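Local coordinates for protein sulfide-quinone reductase (PDB 3HYW) that oxidises hydrogen sulfide with FAD and passes the electrons to a quinone, accumulating polysulfide that is released typically as cyclooctasulfur, at residues K29-S34 with N70-N75; I74-E79 with S92-E97. One frame throughout, in Å; residues are numbered along the deposited sequence.

Contact 1: K29-S34 with N70-N75; sequences KITLIS and NIEFIN. With FAD (flavin-adenine dinucleotide), chain G.
Glu72 and Ile74 of strand 71-74, at one edge of a five-stranded parallel sheet in the Rossmann-type FAD-binding fold, pack against Thr31 and Ile33 of the neighbouring strand 29-33. Four backbone bonds alternate along the pair: Ile30 O and Leu32 O receive Glu72 N and Ile74 N, while Glu72 O and Ile74 O receive Leu32 N and Ser34 N. The shortest joins Leu32 N to Glu72 O at 2.7 Å. On the face of Thr31 and Glu72, the glutamate leaves with CG anti to its nitrogen (chi1 179°) and runs extended beside the threonine. Its OE1 thereby accepts Thr31 OG1 through the anti lone pair at 2.7 Å, and the same hydroxyl is also hydrogen-bonded to His4 NE2. Lys29 NZ stays 4.9 Å from Glu72 OE1, too far for a salt bridge, though its charge may still favour the carboxylate. Ile74 swings CG1 back along its strand (chi1 -61°), and its CD1 lies obliquely on Thr31 CG2 at 3.6 Å, while its CB sits beside Ile33 CG1. The other face is apolar. There Ile71 CG2 touches both Ile30 CG2, at 4.2 Å, and Leu32 CB, and helix 12-24 covers Ile30 and Leu32. Leu32 CD2 approaches the Phe73 ring at its edge, in plane, 3.7 Å from CE2. Toward the cofactor, Ser34, an FAD-binding residue, places OG 3.2 Å from FAD O3B. At the other end a water accepts from Ile30 N at 2.9 Å and donates to Asn70 O.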
loop_
_atom_site.group_PDB
_atom_site.type_symbol
_atom_site.label_atom_id
_atom_site.label_comp_id
_atom_site.label_asym_id
_atom_site.label_seq_id
_atom_site.Cartn_x
_atom_site.Cartn_y
_atom_site.Cartn_z
ATOM N N LYS A 29 -46.328 -28.120 12.550
ATOM C CA LYS A 29 -46.940 -26.884 13.036
ATOM C C LYS A 29 -45.835 -25.870 13.343
ATOM O O LYS A 29 -44.859 -26.186 14.022
ATOM C CB LYS A 29 -47.823 -27.126 14.263
ATOM C CG LYS A 29 -48.614 -25.899 14.703
ATOM C CD LYS A 29 -49.439 -26.165 15.972
ATOM C CE LYS A 29 -50.113 -24.880 16.459
ATOM N NZ LYS A 29 -50.730 -25.039 17.805
ATOM N N ILE A 30 -45.986 -24.660 12.816
ATOM C CA ILE A 30 -44.965 -23.623 12.953
ATOM C C ILE A 30 -45.609 -22.297 13.341
ATOM O O ILE A 30 -46.526 -21.822 12.677
ATOM C CB ILE A 30 -44.132 -23.437 11.648
ATOM C CG1 ILE A 30 -43.447 -24.751 11.247
ATOM C CG2 ILE A 30 -43.098 -22.316 11.822
ATOM C CD1 ILE A 30 -42.958 -24.787 9.819
ATOM N N THR A 31 -45.116 -21.717 14.430
ATOM C CA THR A 31 -45.584 -20.433 14.903
ATOM C C THR A 31 -44.408 -19.468 14.912
ATOM O O THR A 31 -43.349 -19.764 15.478
ATOM C CB THR A 31 -46.195 -20.546 16.317
ATOM O OG1 THR A 31 -47.262 -21.505 16.300
ATOM C CG2 THR A 31 -46.734 -19.202 16.792
ATOM N N LEU A 32 -44.599 -18.321 14.270
ATOM C CA LEU A 32 -43.605 -17.263 14.286
ATOM C C LEU A 32 -44.115 -16.103 15.131
ATOM O O LEU A 32 -45.221 -15.593 14.907
ATOM C CB LEU A 32 -43.266 -16.806 12.863
ATOM C CG LEU A 32 -42.037 -15.900 12.686
ATOM C CD1 LEU A 32 -41.233 -16.304 11.449
ATOM C CD2 LEU A 32 -42.438 -14.441 12.592
ATOM N N ILE A 33 -43.299 -15.704 16.104
ATOM C CA ILE A 33 -43.604 -14.585 16.986
ATOM C C ILE A 33 -42.637 -13.444 16.680
ATOM O O ILE A 33 -41.422 -13.624 16.758
ATOM C CB ILE A 33 -43.451 -14.981 18.488
ATOM C CG1 ILE A 33 -44.289 -16.227 18.823
ATOM C CG2 ILE A 33 -43.816 -13.810 19.391
ATOM C CD1 ILE A 33 -44.025 -16.800 20.216
ATOM N N SER A 34 -43.177 -12.272 16.348
ATOM C CA SER A 34 -42.353 -11.090 16.112
ATOM C C SER A 34 -43.030 -9.808 16.584
ATOM O O SER A 34 -44.241 -9.651 16.438
ATOM C CB SER A 34 -41.996 -10.966 14.631
ATOM O OG SER A 34 -40.967 -10.016 14.440
ATOM N N ASN A 70 -49.122 -21.789 5.792
ATOM C CA ASN A 70 -49.513 -22.509 7.015
ATOM C C ASN A 70 -48.610 -22.208 8.222
ATOM O O ASN A 70 -48.263 -23.099 8.997
ATOM C CB ASN A 70 -49.650 -24.018 6.751
ATOM C CG ASN A 70 -50.703 -24.335 5.695
ATOM O OD1 ASN A 70 -50.565 -25.290 4.925
ATOM N ND2 ASN A 70 -51.758 -23.524 5.646
ATOM N N ILE A 71 -48.231 -20.940 8.360
ATOM C CA ILE A 71 -47.429 -20.482 9.497
ATOM C C ILE A 71 -48.275 -19.516 10.320
ATOM O O ILE A 71 -48.828 -18.551 9.789
ATOM C CB ILE A 71 -46.094 -19.823 9.035
ATOM C CG1 ILE A 71 -45.183 -20.875 8.383
ATOM C CG2 ILE A 71 -45.367 -19.137 10.210
ATOM C CD1 ILE A 71 -44.061 -20.295 7.522
ATOM N N GLU A 72 -48.405 -19.802 11.612
ATOM C CA GLU A 72 -49.156 -18.931 12.510
ATOM C C GLU A 72 -48.280 -17.740 12.900
ATOM O O GLU A 72 -47.149 -17.922 13.331
ATOM C CB GLU A 72 -49.618 -19.705 13.751
ATOM C CG GLU A 72 -50.384 -18.864 14.769
ATOM C CD GLU A 72 -50.570 -19.570 16.102
ATOM O OE1 GLU A 72 -49.746 -20.454 16.443
ATOM O OE2 GLU A 72 -51.536 -19.230 16.818
ATOM N N PHE A 73 -48.806 -16.532 12.720
ATOM C CA PHE A 73 -48.098 -15.313 13.083
ATOM C C PHE A 73 -48.706 -14.683 14.332
ATOM O O PHE A 73 -49.907 -14.424 14.385
ATOM C CB PHE A 73 -48.112 -14.315 11.923
ATOM C CG PHE A 73 -47.316 -13.056 12.182
ATOM C CD1 PHE A 73 -47.928 -11.802 12.100
ATOM C CD2 PHE A 73 -45.958 -13.120 12.496
ATOM C CE1 PHE A 73 -47.195 -10.633 12.324
ATOM C CE2 PHE A 73 -45.219 -11.960 12.729
ATOM C CZ PHE A 73 -45.837 -10.715 12.643
ATOM N N ILE A 74 -47.863 -14.465 15.338
ATOM C CA ILE A 74 -48.243 -13.726 16.530
ATOM C C ILE A 74 -47.450 -12.423 16.537
ATOM O O ILE A 74 -46.233 -12.430 16.721
ATOM C CB ILE A 74 -47.994 -14.545 17.829
ATOM C CG1 ILE A 74 -48.840 -15.825 17.817
ATOM C CG2 ILE A 74 -48.318 -13.699 19.081
ATOM C CD1 ILE A 74 -48.465 -16.834 18.878
ATOM N N ASN A 75 -48.147 -11.312 16.310
ATOM C CA ASN A 75 -47.512 -10.001 16.296
ATOM C C ASN A 75 -47.401 -9.446 17.715
ATOM O O ASN A 75 -48.127 -8.529 18.103
ATOM C CB ASN A 75 -48.253 -9.026 15.376
ATOM C CG ASN A 75 -47.494 -7.725 15.175
ATOM O OD1 ASN A 75 -46.280 -7.648 15.409
ATOM N ND2 ASN A 75 -48.208 -6.692 14.740
HETATM P PA FAD G . -33.291 -9.223 11.933
HETATM O O1A FAD G . -33.388 -9.477 10.451
HETATM O O2A FAD G . -33.006 -7.836 12.424
HETATM O O5B FAD G . -34.664 -9.748 12.560
HETATM C C5B FAD G . -34.922 -9.836 13.952
HETATM C C4B FAD G . -36.432 -9.909 14.113
HETATM O O4B FAD G . -36.767 -10.252 15.458
HETATM C C3B FAD G . -37.081 -8.559 13.851
HETATM O O3B FAD G . -38.286 -8.767 13.107
HETATM C C2B FAD G . -37.389 -8.032 15.239
HETATM O O2B FAD G . -38.497 -7.135 15.234
HETATM C C1B FAD G . -37.705 -9.315 15.986
HETATM N N9A FAD G . -37.553 -9.242 17.465
HETATM C C8A FAD G . -36.585 -8.608 18.162
HETATM N N7A FAD G . -36.800 -8.809 19.487
HETATM C C5A FAD G . -37.915 -9.568 19.609
HETATM C C6A FAD G . -38.620 -10.085 20.694
HETATM N N6A FAD G . -38.203 -9.846 21.959
HETATM N N1A FAD G . -39.732 -10.835 20.474
HETATM C C2A FAD G . -40.163 -11.084 19.225
HETATM N N3A FAD G . -39.504 -10.595 18.163
HETATM C C4A FAD G . -38.379 -9.842 18.329
HETATM N N1 FAD G . -25.882 -8.484 5.707
HETATM C C2 FAD G . -25.519 -8.782 4.430
HETATM O O2 FAD G . -25.226 -9.955 4.125
HETATM N N3 FAD G . -25.477 -7.830 3.467
HETATM C C4 FAD G . -25.798 -6.554 3.764
HETATM O O4 FAD G . -25.750 -5.578 2.811
HETATM C C4X FAD G . -26.169 -6.225 5.063
HETATM N N5 FAD G . -26.483 -4.943 5.356
HETATM C C5X FAD G . -26.854 -4.601 6.610
HETATM C C6 FAD G . -27.188 -3.271 6.884
HETATM C C7 FAD G . -27.564 -2.888 8.168
HETATM C C7M FAD G . -27.912 -1.433 8.423
HETATM C C8 FAD G . -27.605 -3.851 9.180
HETATM C C8M FAD G . -28.002 -3.504 10.603
HETATM C C9 FAD G . -27.265 -5.177 8.898
HETATM C C9A FAD G . -26.895 -5.577 7.604
HETATM N N10 FAD G . -26.581 -6.874 7.313
HETATM C C10 FAD G . -26.210 -7.209 6.050
HETATM C "C1'" FAD G . -26.557 -7.892 8.390
HETATM C "C2'" FAD G . -27.673 -8.909 8.519
HETATM O "O2'" FAD G . -27.924 -9.537 7.255
HETATM C "C3'" FAD G . -28.907 -8.228 9.111
HETATM O "O3'" FAD G . -28.564 -7.656 10.397
HETATM C "C4'" FAD G . -30.059 -9.210 9.272
HETATM O "O4'" FAD G . -31.268 -8.454 9.423
HETATM C "C5'" FAD G . -29.849 -10.117 10.480
HETATM O "O5'" FAD G . -30.892 -11.084 10.549
HETATM P P FAD G . -31.556 -11.536 11.947
HETATM O O1P FAD G . -32.660 -12.509 11.627
HETATM O O2P FAD G . -30.481 -11.936 12.934
HETATM O O3P FAD G . -32.175 -10.182 12.565
HETATM O O HOH W 1 -48.513 -24.282 11.400
#

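Contact 2: I74-E79 with S92-E97; sequences INEKAE and SGKKIE. With FAD (flavin-adenine dinucleotide), chain G; SO4 (sulfate ion), chain N.
Glu76 reaches across to Ser92 and Ile74 to Ile96, tying the segment that leads into strand 78-82 to the one that leads into strand 95-97. These are the two outer strands of an antiparallel beta meander set beside the FAD-binding sheet. Along the Glu76 side chain, CB lies 3.9 Å from Ile74 CG2, two residues back in the chain. CG, beside the backbone nitrogen (chi1 -79°), stays against the same methyl at 4.0 Å. From there the extended chain carries CD up to the Ser92 hydroxyl. OE1 takes two bonds from one residue. Ser92 OG donates to OE1 at 2.6 Å on the syn side, 27° out of the carboxylate plane. Ser92 N donates to OE1 at 3.0 Å, nearly in line with the C-O bond. OE2 of Glu76 lies 3.0 Å from Ser92 OG, with Lys94 CB farther off. The serine can offer both donors at once because its OG stands between its own nitrogen and carbonyl carbon (chi1 69°). With an alanine in place of Glu76, the amide and hydroxyl of Ser92 would probably lose their shared acceptor and the turn before strand 95-97 would be freer to shift. Nearby, Ile74 CD1 and Ile96 CD1 meet tip to tip at 3.6 Å. Lys94 CE runs alongside the Ile74 methyl. Past Glu76 the backbone reads the FAD adenine: Ala78 N donates to N1A at 2.9 Å and Ala78 O accepts from N6A at 3.2 Å. The N-H and O-H gripping one carboxylate oxygen, with a weak bond from Thr90 OG1 besides, are likely to stabilise Glu76 in its charged form.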
loop_
_atom_site.group_PDB
_atom_site.type_symbol
_atom_site.label_atom_id
_atom_site.label_comp_id
_atom_site.label_asym_id
_atom_site.label_seq_id
_atom_site.Cartn_x
_atom_site.Cartn_y
_atom_site.Cartn_z
ATOM N N ILE A 74 -47.863 -14.465 15.338
ATOM C CA ILE A 74 -48.243 -13.726 16.530
ATOM C C ILE A 74 -47.450 -12.423 16.537
ATOM O O ILE A 74 -46.233 -12.430 16.721
ATOM C CB ILE A 74 -47.994 -14.545 17.829
ATOM C CG1 ILE A 74 -48.840 -15.825 17.817
ATOM C CG2 ILE A 74 -48.318 -13.699 19.081
ATOM C CD1 ILE A 74 -48.465 -16.834 18.878
ATOM N N ASN A 75 -48.147 -11.312 16.310
ATOM C CA ASN A 75 -47.512 -10.001 16.296
ATOM C C ASN A 75 -47.401 -9.446 17.715
ATOM O O ASN A 75 -48.127 -8.529 18.103
ATOM C CB ASN A 75 -48.253 -9.026 15.376
ATOM C CG ASN A 75 -47.494 -7.725 15.175
ATOM O OD1 ASN A 75 -46.280 -7.648 15.409
ATOM N ND2 ASN A 75 -48.208 -6.692 14.740
ATOM N N GLU A 76 -46.493 -10.043 18.478
ATOM C CA GLU A 76 -46.201 -9.643 19.847
ATOM C C GLU A 76 -44.725 -9.822 20.103
ATOM O O GLU A 76 -44.066 -10.645 19.467
ATOM C CB GLU A 76 -46.932 -10.546 20.833
ATOM C CG GLU A 76 -48.374 -10.247 21.041
ATOM C CD GLU A 76 -48.882 -10.887 22.311
ATOM O OE1 GLU A 76 -48.518 -10.396 23.401
ATOM O OE2 GLU A 76 -49.634 -11.878 22.222
ATOM N N LYS A 77 -44.213 -9.053 21.053
ATOM C CA LYS A 77 -42.880 -9.274 21.577
ATOM C C LYS A 77 -42.892 -10.531 22.446
ATOM O O LYS A 77 -43.747 -10.678 23.328
ATOM C CB LYS A 77 -42.459 -8.052 22.391
ATOM C CG LYS A 77 -41.047 -8.077 22.934
ATOM C CD LYS A 77 -40.818 -6.853 23.811
ATOM C CE LYS A 77 -40.253 -7.244 25.161
ATOM N NZ LYS A 77 -39.758 -6.059 25.930
ATOM N N ALA A 78 -41.966 -11.447 22.181
ATOM C CA ALA A 78 -41.705 -12.553 23.103
ATOM C C ALA A 78 -40.983 -12.003 24.335
ATOM O O ALA A 78 -39.958 -11.332 24.213
ATOM C CB ALA A 78 -40.886 -13.635 22.438
ATOM N N GLU A 79 -41.542 -12.278 25.510
ATOM C CA GLU A 79 -41.088 -11.673 26.762
ATOM C C GLU A 79 -40.137 -12.582 27.538
ATOM O O GLU A 79 -39.098 -12.133 28.026
ATOM C CB GLU A 79 -42.299 -11.291 27.623
ATOM C CG GLU A 79 -41.971 -10.635 28.955
ATOM C CD GLU A 79 -43.218 -10.300 29.758
ATOM O OE1 GLU A 79 -43.847 -11.229 30.325
ATOM O OE2 GLU A 79 -43.559 -9.101 29.833
ATOM N N SER A 92 -48.176 -9.764 26.321
ATOM C CA SER A 92 -49.559 -9.753 26.809
ATOM C C SER A 92 -49.837 -10.909 27.774
ATOM O O SER A 92 -50.904 -10.966 28.401
ATOM C CB SER A 92 -50.552 -9.781 25.645
ATOM O OG SER A 92 -50.524 -11.032 24.981
ATOM N N GLY A 93 -48.880 -11.829 27.883
ATOM C CA GLY A 93 -48.951 -12.920 28.851
ATOM C C GLY A 93 -49.355 -14.263 28.283
ATOM O O GLY A 93 -49.486 -15.235 29.025
ATOM N N LYS A 94 -49.548 -14.323 26.967
ATOM C CA LYS A 94 -49.909 -15.565 26.284
ATOM C C LYS A 94 -48.783 -16.608 26.380
ATOM O O LYS A 94 -47.631 -16.314 26.065
ATOM C CB LYS A 94 -50.265 -15.280 24.818
ATOM C CG LYS A 94 -50.700 -16.497 24.031
ATOM C CD LYS A 94 -50.875 -16.185 22.544
ATOM C CE LYS A 94 -51.412 -17.403 21.789
ATOM N NZ LYS A 94 -52.663 -17.941 22.408
ATOM N N LYS A 95 -49.130 -17.815 26.826
ATOM C CA LYS A 95 -48.171 -18.912 26.949
ATOM C C LYS A 95 -48.245 -19.832 25.743
ATOM O O LYS A 95 -49.296 -20.406 25.447
ATOM C CB LYS A 95 -48.423 -19.729 28.219
ATOM C CG LYS A 95 -48.063 -19.036 29.518
ATOM C CD LYS A 95 -46.602 -19.246 29.896
ATOM C CE LYS A 95 -46.358 -18.825 31.340
ATOM N NZ LYS A 95 -44.910 -18.694 31.650
ATOM N N ILE A 96 -47.118 -19.981 25.058
ATOM C CA ILE A 96 -47.022 -20.833 23.880
ATOM C C ILE A 96 -46.036 -21.965 24.164
ATOM O O ILE A 96 -44.872 -21.724 24.492
ATOM C CB ILE A 96 -46.587 -20.017 22.633
ATOM C CG1 ILE A 96 -47.605 -18.909 22.352
ATOM C CG2 ILE A 96 -46.474 -20.909 21.404
ATOM C CD1 ILE A 96 -47.001 -17.563 22.134
ATOM N N GLU A 97 -46.515 -23.198 24.051
ATOM C CA GLU A 97 -45.684 -24.371 24.284
ATOM C C GLU A 97 -44.998 -24.772 22.987
ATOM O O GLU A 97 -45.540 -24.558 21.897
ATOM C CB GLU A 97 -46.532 -25.518 24.838
ATOM C CG GLU A 97 -45.768 -26.501 25.709
ATOM C CD GLU A 97 -46.590 -26.970 26.888
ATOM O OE1 GLU A 97 -46.639 -26.240 27.903
ATOM O OE2 GLU A 97 -47.181 -28.070 26.804
HETATM P PA FAD G . -33.291 -9.223 11.933
HETATM O O1A FAD G . -33.388 -9.477 10.451
HETATM O O2A FAD G . -33.006 -7.836 12.424
HETATM O O5B FAD G . -34.664 -9.748 12.560
HETATM C C5B FAD G . -34.922 -9.836 13.952
HETATM C C4B FAD G . -36.432 -9.909 14.113
HETATM O O4B FAD G . -36.767 -10.252 15.458
HETATM C C3B FAD G . -37.081 -8.559 13.851
HETATM O O3B FAD G . -38.286 -8.767 13.107
HETATM C C2B FAD G . -37.389 -8.032 15.239
HETATM O O2B FAD G . -38.497 -7.135 15.234
HETATM C C1B FAD G . -37.705 -9.315 15.986
HETATM N N9A FAD G . -37.553 -9.242 17.465
HETATM C C8A FAD G . -36.585 -8.608 18.162
HETATM N N7A FAD G . -36.800 -8.809 19.487
HETATM C C5A FAD G . -37.915 -9.568 19.609
HETATM C C6A FAD G . -38.620 -10.085 20.694
HETATM N N6A FAD G . -38.203 -9.846 21.959
HETATM N N1A FAD G . -39.732 -10.835 20.474
HETATM C C2A FAD G . -40.163 -11.084 19.225
HETATM N N3A FAD G . -39.504 -10.595 18.163
HETATM C C4A FAD G . -38.379 -9.842 18.329
HETATM N N1 FAD G . -25.882 -8.484 5.707
HETATM C C2 FAD G . -25.519 -8.782 4.430
HETATM O O2 FAD G . -25.226 -9.955 4.125
HETATM N N3 FAD G . -25.477 -7.830 3.467
HETATM C C4 FAD G . -25.798 -6.554 3.764
HETATM O O4 FAD G . -25.750 -5.578 2.811
HETATM C C4X FAD G . -26.169 -6.225 5.063
HETATM N N5 FAD G . -26.483 -4.943 5.356
HETATM C C5X FAD G . -26.854 -4.601 6.610
HETATM C C6 FAD G . -27.188 -3.271 6.884
HETATM C C7 FAD G . -27.564 -2.888 8.168
HETATM C C7M FAD G . -27.912 -1.433 8.423
HETATM C C8 FAD G . -27.605 -3.851 9.180
HETATM C C8M FAD G . -28.002 -3.504 10.603
HETATM C C9 FAD G . -27.265 -5.177 8.898
HETATM C C9A FAD G . -26.895 -5.577 7.604
HETATM N N10 FAD G . -26.581 -6.874 7.313
HETATM C C10 FAD G . -26.210 -7.209 6.050
HETATM C "C1'" FAD G . -26.557 -7.892 8.390
HETATM C "C2'" FAD G . -27.673 -8.909 8.519
HETATM O "O2'" FAD G . -27.924 -9.537 7.255
HETATM C "C3'" FAD G . -28.907 -8.228 9.111
HETATM O "O3'" FAD G . -28.564 -7.656 10.397
HETATM C "C4'" FAD G . -30.059 -9.210 9.272
HETATM O "O4'" FAD G . -31.268 -8.454 9.423
HETATM C "C5'" FAD G . -29.849 -10.117 10.480
HETATM O "O5'" FAD G . -30.892 -11.084 10.549
HETATM P P FAD G . -31.556 -11.536 11.947
HETATM O O1P FAD G . -32.660 -12.509 11.627
HETATM O O2P FAD G . -30.481 -11.936 12.934
HETATM O O3P FAD G . -32.175 -10.182 12.565
HETATM S S SO4 N . -36.361 -7.787 24.443
HETATM O O1 SO4 N . -37.285 -6.797 24.969
HETATM O O2 SO4 N . -35.014 -7.376 24.834
HETATM O O3 SO4 N . -36.670 -9.110 24.976
HETATM O O4 SO4 N . -36.478 -7.802 22.987
#

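Both contacts flank FAD and share Ile74, but they join different parts of the fold. Contact 1 lies within the parallel sheet and is partly buried. It rests on a regular backbone ladder with apolar side chains on one face. Contact 2 is a surface contact that joins Ile74 of strand 71-74 and the loop after it to the loop before strand 95-97 and to that strand's Ile96; here a carboxylate and one pair of isoleucine tips do the work. They meet where Ile33 CD1 touches Ile96 CD1, 3.6 Å apart. Contact 1 approaches the cofactor at its ribose through Ser34, and contact 2 at its adenine through the Ala78 backbone.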